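Local coordinates for protein endo-beta-1,2-glucanase (Talaromyces funiculosus, PDB 6IMV) that hydrolyses internal beta-1,2-glucosidic bonds of beta-1,2-glucans as a fungal glycoside hydrolase, and is captured here in complex with sophorose, at residues I64-E70 and L498-T503; G136-F140 and T205-F210; W300-H304 and M343-I347. All coordinates share one frame; numbering follows the deposited sequence.

Contact 1: residues I64-E70 and L498-T503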
loop_
_atom_site.group_PDB
_atom_site.type_symbol
_atom_site.label_atom_id
_atom_site.label_comp_id
_atom_site.label_asym_id
_atom_site.label_seq_id
_atom_site.Cartn_x
_atom_site.Cartn_y
_atom_site.Cartn_z
ATOM N N ILE A 64 1.141 -15.777 -13.268
ATOM C CA ILE A 64 2.259 -16.656 -13.553
ATOM C C ILE A 64 1.694 -18.059 -13.777
ATOM O O ILE A 64 0.634 -18.413 -13.227
ATOM C CB ILE A 64 3.328 -16.603 -12.437
ATOM C CG1 ILE A 64 2.786 -17.054 -11.074
ATOM C CG2 ILE A 64 3.921 -15.211 -12.361
ATOM C CD1 ILE A 64 3.785 -16.931 -9.934
ATOM N N ASP A 65 2.395 -18.840 -14.602
ATOM C CA ASP A 65 1.927 -20.150 -15.027
ATOM C C ASP A 65 1.823 -21.079 -13.810
ATOM O O ASP A 65 2.726 -21.163 -12.975
ATOM C CB ASP A 65 2.837 -20.726 -16.111
ATOM C CG ASP A 65 2.357 -22.064 -16.644
ATOM O OD1 ASP A 65 1.515 -22.048 -17.539
ATOM O OD2 ASP A 65 2.812 -23.106 -16.121
ATOM N N TRP A 66 0.703 -21.798 -13.739
ATOM C CA TRP A 66 0.398 -22.697 -12.651
ATOM C C TRP A 66 1.557 -23.662 -12.364
ATOM O O TRP A 66 1.873 -23.911 -11.207
ATOM C CB TRP A 66 -0.892 -23.470 -12.936
ATOM C CG TRP A 66 -1.238 -24.383 -11.806
ATOM C CD1 TRP A 66 -1.069 -25.740 -11.745
ATOM C CD2 TRP A 66 -1.741 -23.983 -10.521
ATOM N NE1 TRP A 66 -1.479 -26.213 -10.524
ATOM C CE2 TRP A 66 -1.894 -25.156 -9.755
ATOM C CE3 TRP A 66 -2.092 -22.751 -9.959
ATOM C CZ2 TRP A 66 -2.392 -25.130 -8.455
ATOM C CZ3 TRP A 66 -2.577 -22.728 -8.673
ATOM C CH2 TRP A 66 -2.720 -23.901 -7.933
ATOM N N VAL A 67 2.168 -24.206 -13.421
ATOM C CA VAL A 67 3.215 -25.209 -13.299
ATOM C C VAL A 67 4.593 -24.539 -13.224
ATOM O O VAL A 67 5.379 -24.874 -12.344
ATOM C CB VAL A 67 3.146 -26.241 -14.441
ATOM C CG1 VAL A 67 4.350 -27.184 -14.430
ATOM C CG2 VAL A 67 1.836 -27.020 -14.405
ATOM N N THR A 68 4.903 -23.628 -14.154
ATOM C CA THR A 68 6.282 -23.135 -14.289
ATOM C C THR A 68 6.578 -21.984 -13.323
ATOM O O THR A 68 7.730 -21.782 -12.979
ATOM C CB THR A 68 6.607 -22.692 -15.719
ATOM O OG1 THR A 68 5.923 -21.466 -15.970
ATOM C CG2 THR A 68 6.253 -23.741 -16.750
ATOM N N GLY A 69 5.552 -21.206 -12.956
ATOM C CA GLY A 69 5.730 -19.993 -12.148
ATOM C C GLY A 69 6.357 -18.843 -12.929
ATOM O O GLY A 69 6.861 -17.889 -12.328
ATOM N N GLU A 70 6.305 -18.912 -14.268
ATOM C CA GLU A 70 6.812 -17.848 -15.150
ATOM C C GLU A 70 5.668 -16.900 -15.521
ATOM O O GLU A 70 4.517 -17.327 -15.646
ATOM C CB GLU A 70 7.436 -18.447 -16.415
ATOM C CG GLU A 70 8.802 -19.052 -16.162
ATOM C CD GLU A 70 9.322 -19.998 -17.230
ATOM O OE1 GLU A 70 8.546 -20.828 -17.748
ATOM O OE2 GLU A 70 10.510 -19.918 -17.520
ATOM N N LEU A 498 -0.195 -29.885 -3.755
ATOM C CA LEU A 498 0.282 -28.817 -4.636
ATOM C C LEU A 498 1.792 -28.971 -4.806
ATOM O O LEU A 498 2.486 -29.320 -3.860
ATOM C CB LEU A 498 -0.040 -27.437 -4.045
ATOM C CG LEU A 498 -1.514 -27.054 -3.971
ATOM C CD1 LEU A 498 -1.664 -25.637 -3.444
ATOM C CD2 LEU A 498 -2.196 -27.203 -5.324
ATOM N N VAL A 499 2.288 -28.632 -5.997
ATOM C CA VAL A 499 3.698 -28.779 -6.354
ATOM C C VAL A 499 4.288 -27.384 -6.594
ATOM O O VAL A 499 3.701 -26.580 -7.308
ATOM C CB VAL A 499 3.860 -29.680 -7.596
ATOM C CG1 VAL A 499 5.330 -29.875 -7.965
ATOM C CG2 VAL A 499 3.166 -31.029 -7.415
ATOM N N ASP A 500 5.462 -27.115 -6.013
ATOM C CA ASP A 500 6.154 -25.849 -6.221
ATOM C C ASP A 500 6.325 -25.607 -7.726
ATOM O O ASP A 500 6.422 -26.559 -8.523
ATOM C CB ASP A 500 7.513 -25.829 -5.519
ATOM C CG ASP A 500 7.455 -25.523 -4.033
ATOM O OD1 ASP A 500 6.378 -25.144 -3.538
ATOM O OD2 ASP A 500 8.494 -25.667 -3.388
ATOM N N PHE A 501 6.376 -24.325 -8.097
ATOM C CA PHE A 501 6.694 -23.915 -9.459
ATOM C C PHE A 501 8.028 -24.539 -9.887
ATOM O O PHE A 501 8.961 -24.608 -9.098
ATOM C CB PHE A 501 6.752 -22.391 -9.549
ATOM C CG PHE A 501 5.453 -21.693 -9.241
ATOM C CD1 PHE A 501 4.288 -22.019 -9.923
ATOM C CD2 PHE A 501 5.406 -20.669 -8.306
ATOM C CE1 PHE A 501 3.097 -21.359 -9.654
ATOM C CE2 PHE A 501 4.216 -20.005 -8.047
ATOM C CZ PHE A 501 3.063 -20.350 -8.720
ATOM N N THR A 502 8.126 -24.966 -11.152
ATOM C CA THR A 502 9.294 -25.722 -11.606
ATOM C C THR A 502 10.522 -24.813 -11.722
ATOM O O THR A 502 11.628 -25.319 -11.730
ATOM C CB THR A 502 9.021 -26.480 -12.909
ATOM O OG1 THR A 502 8.621 -25.544 -13.911
ATOM C CG2 THR A 502 7.964 -27.548 -12.741
ATOM N N THR A 503 10.336 -23.485 -11.800
ATOM C CA THR A 503 11.473 -22.537 -11.836
ATOM C C THR A 503 11.889 -22.081 -10.426
ATOM O O THR A 503 12.868 -21.360 -10.299
ATOM C CB THR A 503 11.159 -21.332 -12.731
ATOM O OG1 THR A 503 9.978 -20.693 -12.236
ATOM C CG2 THR A 503 10.978 -21.740 -14.178
HETATM O O HOH W 1 4.580 -26.882 -10.582
HETATM O O HOH W 2 8.518 -18.946 -10.559
#

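Contact 2: residues G136-F140 and T205-F210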
loop_
_atom_site.group_PDB
_atom_site.type_symbol
_atom_site.label_atom_id
_atom_site.label_comp_id
_atom_site.label_asym_id
_atom_site.label_seq_id
_atom_site.Cartn_x
_atom_site.Cartn_y
_atom_site.Cartn_z
ATOM N N GLY A 136 -10.203 16.890 -17.454
ATOM C CA GLY A 136 -11.315 16.820 -16.495
ATOM C C GLY A 136 -10.952 16.131 -15.182
ATOM O O GLY A 136 -11.629 16.335 -14.164
ATOM N N PHE A 137 -9.897 15.308 -15.190
ATOM C CA PHE A 137 -9.428 14.612 -13.981
ATOM C C PHE A 137 -8.674 15.567 -13.048
ATOM O O PHE A 137 -8.359 15.186 -11.928
ATOM C CB PHE A 137 -8.566 13.401 -14.349
ATOM C CG PHE A 137 -9.380 12.230 -14.827
ATOM C CD1 PHE A 137 -10.163 11.508 -13.938
ATOM C CD2 PHE A 137 -9.435 11.903 -16.172
ATOM C CE1 PHE A 137 -10.942 10.449 -14.375
ATOM C CE2 PHE A 137 -10.227 10.853 -16.610
ATOM C CZ PHE A 137 -10.973 10.125 -15.713
ATOM N N GLY A 138 -8.364 16.780 -13.528
ATOM C CA GLY A 138 -7.718 17.829 -12.716
ATOM C C GLY A 138 -6.357 17.413 -12.171
ATOM O O GLY A 138 -5.964 17.886 -11.119
ATOM N N GLY A 139 -5.652 16.525 -12.887
ATOM C CA GLY A 139 -4.288 16.103 -12.550
ATOM C C GLY A 139 -4.231 14.850 -11.681
ATOM O O GLY A 139 -3.139 14.378 -11.339
ATOM N N PHE A 140 -5.402 14.305 -11.341
ATOM C CA PHE A 140 -5.551 13.057 -10.621
ATOM C C PHE A 140 -5.666 11.913 -11.628
ATOM O O PHE A 140 -5.884 12.153 -12.822
ATOM C CB PHE A 140 -6.795 13.114 -9.729
ATOM C CG PHE A 140 -6.740 14.183 -8.670
ATOM C CD1 PHE A 140 -6.018 13.983 -7.503
ATOM C CD2 PHE A 140 -7.402 15.390 -8.834
ATOM C CE1 PHE A 140 -5.975 14.957 -6.519
ATOM C CE2 PHE A 140 -7.354 16.363 -7.851
ATOM C CZ PHE A 140 -6.642 16.146 -6.693
ATOM N N THR A 205 -6.993 21.874 -7.750
ATOM C CA THR A 205 -8.222 21.232 -8.227
ATOM C C THR A 205 -8.889 20.358 -7.144
ATOM O O THR A 205 -10.051 19.985 -7.314
ATOM C CB THR A 205 -7.945 20.404 -9.494
ATOM O OG1 THR A 205 -6.991 19.394 -9.160
ATOM C CG2 THR A 205 -7.436 21.251 -10.641
ATOM N N ALA A 206 -8.180 20.037 -6.048
ATOM C CA ALA A 206 -8.601 18.987 -5.090
ATOM C C ALA A 206 -9.983 19.278 -4.484
ATOM O O ALA A 206 -10.852 18.418 -4.498
ATOM C CB ALA A 206 -7.571 18.824 -4.004
ATOM N N ALA A 207 -10.168 20.479 -3.919
ATOM C CA ALA A 207 -11.420 20.842 -3.259
ATOM C C ALA A 207 -12.578 20.855 -4.279
ATOM O O ALA A 207 -13.666 20.323 -4.017
ATOM C CB ALA A 207 -11.259 22.176 -2.558
ATOM N N HIS A 208 -12.349 21.466 -5.449
ATOM C CA HIS A 208 -13.390 21.596 -6.484
ATOM C C HIS A 208 -13.866 20.205 -6.928
ATOM O O HIS A 208 -15.047 20.002 -7.158
ATOM C CB HIS A 208 -12.888 22.443 -7.666
ATOM C CG HIS A 208 -13.960 22.787 -8.650
ATOM N ND1 HIS A 208 -15.028 23.604 -8.324
ATOM C CD2 HIS A 208 -14.148 22.410 -9.933
ATOM C CE1 HIS A 208 -15.829 23.713 -9.369
ATOM N NE2 HIS A 208 -15.303 22.999 -10.370
ATOM N N ILE A 209 -12.941 19.245 -7.016
ATOM C CA ILE A 209 -13.273 17.922 -7.508
ATOM C C ILE A 209 -13.828 17.044 -6.371
ATOM O O ILE A 209 -14.758 16.292 -6.608
ATOM C CB ILE A 209 -12.066 17.295 -8.248
ATOM C CG1 ILE A 209 -11.773 18.057 -9.545
ATOM C CG2 ILE A 209 -12.267 15.810 -8.513
ATOM C CD1 ILE A 209 -10.522 17.623 -10.280
ATOM N N PHE A 210 -13.278 17.123 -5.151
ATOM C CA PHE A 210 -13.582 16.084 -4.127
ATOM C C PHE A 210 -14.325 16.608 -2.890
ATOM O O PHE A 210 -14.860 15.795 -2.136
ATOM C CB PHE A 210 -12.307 15.379 -3.662
ATOM C CG PHE A 210 -11.681 14.484 -4.696
ATOM C CD1 PHE A 210 -12.147 13.193 -4.889
ATOM C CD2 PHE A 210 -10.606 14.921 -5.455
ATOM C CE1 PHE A 210 -11.561 12.364 -5.834
ATOM C CE2 PHE A 210 -10.013 14.090 -6.392
ATOM C CZ PHE A 210 -10.491 12.814 -6.580
#

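Contact 3: residues W300-H304 and M343-I347. With GLC (alpha-D-glucopyranose), chain D.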
loop_
_atom_site.group_PDB
_atom_site.type_symbol
_atom_site.label_atom_id
_atom_site.label_comp_id
_atom_site.label_asym_id
_atom_site.label_seq_id
_atom_site.Cartn_x
_atom_site.Cartn_y
_atom_site.Cartn_z
ATOM N N TRP A 300 -12.542 -4.005 7.807
ATOM C CA TRP A 300 -12.460 -5.466 7.986
ATOM C C TRP A 300 -11.379 -5.831 9.007
ATOM O O TRP A 300 -11.335 -6.968 9.448
ATOM C CB TRP A 300 -12.161 -6.168 6.659
ATOM C CG TRP A 300 -13.179 -5.902 5.600
ATOM C CD1 TRP A 300 -14.452 -6.381 5.547
ATOM C CD2 TRP A 300 -12.998 -5.090 4.425
ATOM N NE1 TRP A 300 -15.086 -5.894 4.437
ATOM C CE2 TRP A 300 -14.215 -5.124 3.715
ATOM C CE3 TRP A 300 -11.932 -4.340 3.909
ATOM C CZ2 TRP A 300 -14.395 -4.445 2.514
ATOM C CZ3 TRP A 300 -12.109 -3.664 2.724
ATOM C CH2 TRP A 300 -13.327 -3.710 2.045
ATOM N N PHE A 301 -10.507 -4.873 9.334
ATOM C CA PHE A 301 -9.203 -5.097 9.991
ATOM C C PHE A 301 -8.285 -5.913 9.066
ATOM O O PHE A 301 -7.449 -6.689 9.533
ATOM C CB PHE A 301 -9.355 -5.745 11.372
ATOM C CG PHE A 301 -8.351 -5.256 12.386
ATOM C CD1 PHE A 301 -8.605 -4.113 13.131
ATOM C CD2 PHE A 301 -7.136 -5.909 12.565
ATOM C CE1 PHE A 301 -7.679 -3.642 14.051
ATOM C CE2 PHE A 301 -6.214 -5.441 13.490
ATOM C CZ PHE A 301 -6.488 -4.307 14.229
ATOM N N SER A 302 -8.460 -5.724 7.750
ATOM C CA SER A 302 -7.464 -6.057 6.755
ATOM C C SER A 302 -6.220 -5.194 6.998
ATOM O O SER A 302 -6.357 -3.986 7.280
ATOM C CB SER A 302 -8.002 -5.833 5.363
ATOM O OG SER A 302 -6.956 -5.827 4.401
ATOM N N SER A 303 -5.035 -5.800 6.845
ATOM C CA SER A 303 -3.767 -5.105 7.039
ATOM C C SER A 303 -3.691 -3.843 6.164
ATOM O O SER A 303 -3.104 -2.846 6.578
ATOM C CB SER A 303 -2.591 -6.021 6.777
ATOM O OG SER A 303 -2.589 -7.108 7.685
ATOM N N HIS A 304 -4.275 -3.889 4.958
ATOM C CA HIS A 304 -4.137 -2.789 3.982
ATOM C C HIS A 304 -4.687 -1.477 4.553
ATOM O O HIS A 304 -4.237 -0.413 4.149
ATOM C CB HIS A 304 -4.788 -3.131 2.629
ATOM C CG HIS A 304 -6.245 -2.827 2.564
ATOM N ND1 HIS A 304 -7.204 -3.662 3.110
ATOM C CD2 HIS A 304 -6.916 -1.785 2.033
ATOM C CE1 HIS A 304 -8.402 -3.139 2.925
ATOM N NE2 HIS A 304 -8.252 -1.995 2.265
ATOM N N MET A 343 -1.770 -14.418 8.134
ATOM C CA MET A 343 -2.674 -13.361 8.524
ATOM C C MET A 343 -3.425 -12.850 7.281
ATOM O O MET A 343 -3.116 -13.247 6.158
ATOM C CB MET A 343 -1.907 -12.245 9.240
ATOM C CG MET A 343 -1.236 -12.712 10.504
ATOM S SD MET A 343 -0.441 -11.391 11.461
ATOM C CE MET A 343 0.997 -11.037 10.446
ATOM N N PHE A 344 -4.417 -11.981 7.508
ATOM C CA PHE A 344 -5.461 -11.662 6.540
ATOM C C PHE A 344 -5.383 -10.205 6.051
ATOM O O PHE A 344 -5.168 -9.270 6.828
ATOM C CB PHE A 344 -6.833 -11.897 7.176
ATOM C CG PHE A 344 -7.144 -13.344 7.457
ATOM C CD1 PHE A 344 -7.379 -14.224 6.416
ATOM C CD2 PHE A 344 -7.208 -13.817 8.760
ATOM C CE1 PHE A 344 -7.675 -15.556 6.673
ATOM C CE2 PHE A 344 -7.506 -15.146 9.017
ATOM C CZ PHE A 344 -7.740 -16.012 7.970
ATOM N N ALA A 345 -5.611 -10.041 4.743
ATOM C CA ALA A 345 -5.765 -8.748 4.102
ATOM C C ALA A 345 -6.522 -8.928 2.780
ATOM O O ALA A 345 -6.518 -10.019 2.195
ATOM C CB ALA A 345 -4.406 -8.117 3.883
ATOM N N SER A 346 -7.186 -7.864 2.328
ATOM C CA SER A 346 -7.828 -7.842 1.025
ATOM C C SER A 346 -6.831 -8.353 -0.027
ATOM O O SER A 346 -5.667 -7.913 -0.070
ATOM C CB SER A 346 -8.326 -6.456 0.677
ATOM O OG SER A 346 -9.137 -5.918 1.712
ATOM N N ILE A 347 -7.281 -9.286 -0.870
ATOM C CA ILE A 347 -6.366 -10.067 -1.710
ATOM C C ILE A 347 -7.147 -10.764 -2.833
ATOM O O ILE A 347 -8.346 -11.056 -2.696
ATOM C CB ILE A 347 -5.603 -11.088 -0.834
ATOM C CG1 ILE A 347 -4.382 -11.665 -1.542
ATOM C CG2 ILE A 347 -6.521 -12.204 -0.333
ATOM C CD1 ILE A 347 -3.270 -10.670 -1.744
HETATM C C1 GLC D . -13.162 0.960 0.366
HETATM C C2 GLC D . -11.729 1.119 -0.092
HETATM C C3 GLC D . -10.781 0.397 0.848
HETATM C C4 GLC D . -10.945 0.947 2.253
HETATM C C5 GLC D . -12.406 0.792 2.679
HETATM C C6 GLC D . -12.666 1.461 4.026
HETATM O O1 GLC D . -13.482 -0.437 0.201
HETATM O O2 GLC D . -11.621 0.532 -1.397
HETATM O O3 GLC D . -9.421 0.553 0.443
HETATM O O4 GLC D . -10.041 0.279 3.144
HETATM O O5 GLC D . -13.280 1.391 1.714
HETATM O O6 GLC D . -12.409 2.867 3.955
HETATM O O HOH W 3 -5.466 -8.572 9.398
#

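Contact 1: residues I64-E70 and L498-T503
Phe501 lays one face of its ring against the backbone of Gly69. The CA of Gly69 stands 3.6 Å from the Phe501 ring centroid, close enough to the ring normal for a CH-pi contact. The positive phi of Gly69 favours glycine, and a CB here would run into CG of Phe501. The ring gets there with CG anti to the carbonyl carbon (chi1 -63°). Its edge faces the turn, where Trp66 O lies near the ring plane, 3.2 Å from Phe501 CE1; that oxygen accepts a hydrogen bond from Lys409 NZ. At the far end, CE2 of Phe501 meets CD1 of Ile64 at 3.6 Å, and these two side chains cross at about a right angle. A serine in place of Phe501 would probably open a gap between Ile64 and Gly69 and take away the face on which the glycine rests. Beyond the ring, CZ2 at the edge of the Trp66 indole touches CD2 of Leu498, again nearly at right angles. Lys409 forms a cation-pi contact with that indole. The backbones are tied as well. Thr502 N donates to Val67 O at 3.0 Å. Thr503 OG1, set between its backbone N and carbonyl carbon (chi1 58°), donates to Thr68 O at 2.6 Å, nearly in line with the carbonyl. A water donates to both Thr503 OG1 and Gly69 O. The turn has its own brace: OD2 of Asp65 accepts from Val67 N and Thr68 N, the first from above the carboxylate plane and the second on its anti lone pair. The arrangement is a C-terminal tail docked on a beta-hairpin loop, between strands 57-64 and 71-78, which carries an Asx turn and Asx motif at Asp65.

Contact 2: residues G136-F140 and T205-F210
Phe140 puts its ring against Phe210 and Ala206, at the C-terminal end of helix 186-210. Its CB points at the helix, and CG lies anti to the carbonyl carbon (chi1 -62°), which carries the ring in among Thr205, Ala206, Ile209 and Phe210. CG already sits 4.0 Å from Phe210 CE2. CD2 has Phe210 CE2 over the face and Ile209 CD1 at the edge. CD1 and CE1, along the other edge of the ring, are also near Phe210 CE2, which stands over the ring centre. CE2 of Phe140 comes 3.3 Å from OG1 of Thr205. The tip, CZ, meets CA of Ala206 at 3.8 Å, near the ring plane. The two phenyl rings form a T-shaped pair, with the edge of Phe210 toward the face of Phe140 and the planes at 85°. Phe254 of helix 252-261 also touches both rings. Behind Phe140, a type I' turn from Phe137 to Phe140 offers Gly138 O to Thr205 OG1, which donates at 2.7 Å from within the carbonyl plane, toward a lone pair of the oxygen. Gly138 CA packs on Ile209 CD1 at 3.7 Å; a CB there would clash with that methyl. The contact is thus mostly hydrocarbon and aromatic. Its single cross-segment hydrogen bond satisfies the buried Gly138 carbonyl, and the Thr205 hydroxyl has a further, weak bond with Thr202 O.

Contact 3: residues W300-H304 and M343-I347
Ser346 N donates to Ser302 OG at 2.9 Å, in a fairly straight bond of 161°. The same oxygen is hydrogen-bonded to His304 ND1 at only 2.5 Å, and either atom could be the donor. Ser302 OG lies in the plane of the imidazole, at its edge. It is placed there by standing opposite its own backbone N (chi1 165°). His304 N adds a weak bond to it. The serine hydroxyl is therefore a hub that probably helps fix the rotation of the histidine ring. From the other end of the ring, NE2 of His304 donates to O4 of a bound glucose at 3.0 Å and more weakly to its O3. Asp247 and Glu250 hold the same sugar. One backbone-to-backbone bond, from Ser303 N to Phe344 O, is weak. A water bridges the segments, donating to Phe301 O and Phe344 O. The hydroxyl of Ser303 turns to Ser385. Ser346 OG lies 3.1 Å from CE1 of His304, oblique to the ring, and is bonded to Ser363 O. Packing fills in around this polar core. Ala345 CB rests 3.5 Å from Ser302 OG and also touches CB of Ser303. CZ3 of Trp300 approaches Ser346 OG at 3.9 Å, while CH2 of the same indole reaches toward O1 of the glucose. CE1 of His304 lies at the indole edge, in its plane. Ser302 is a second-shell residue behind His304, and Ser346 N in turn holds Ser302. With His304, Asp247 and Glu250 all hydrogen-bonded to the glucose, the arrangement is consistent with a sugar-binding site of a glycoside hydrolase, in which polar side chains take the sugar hydroxyls.

In the fold
From the N terminus, the chain first reaches 64-70, between strands 57-64 and 71-78. Contact 1 closes only near the C terminus, when 498-503 returns to this hairpin loop, so its loop spans most of the protein and encloses the other two contacts. Contact 2 comes next and joins the turn after helix 112-133 to the end of helix 186-210. It is complete before contact 3 opens. Contact 3 links the loops on either side of helix 318-337. No contact touches another. Contacts 1 and 2 lie on opposite sides of the chain's centre, their centres about 44 Å apart. The centre of contact 3, about 11 Å from that of the chain, lies by the bound sugar.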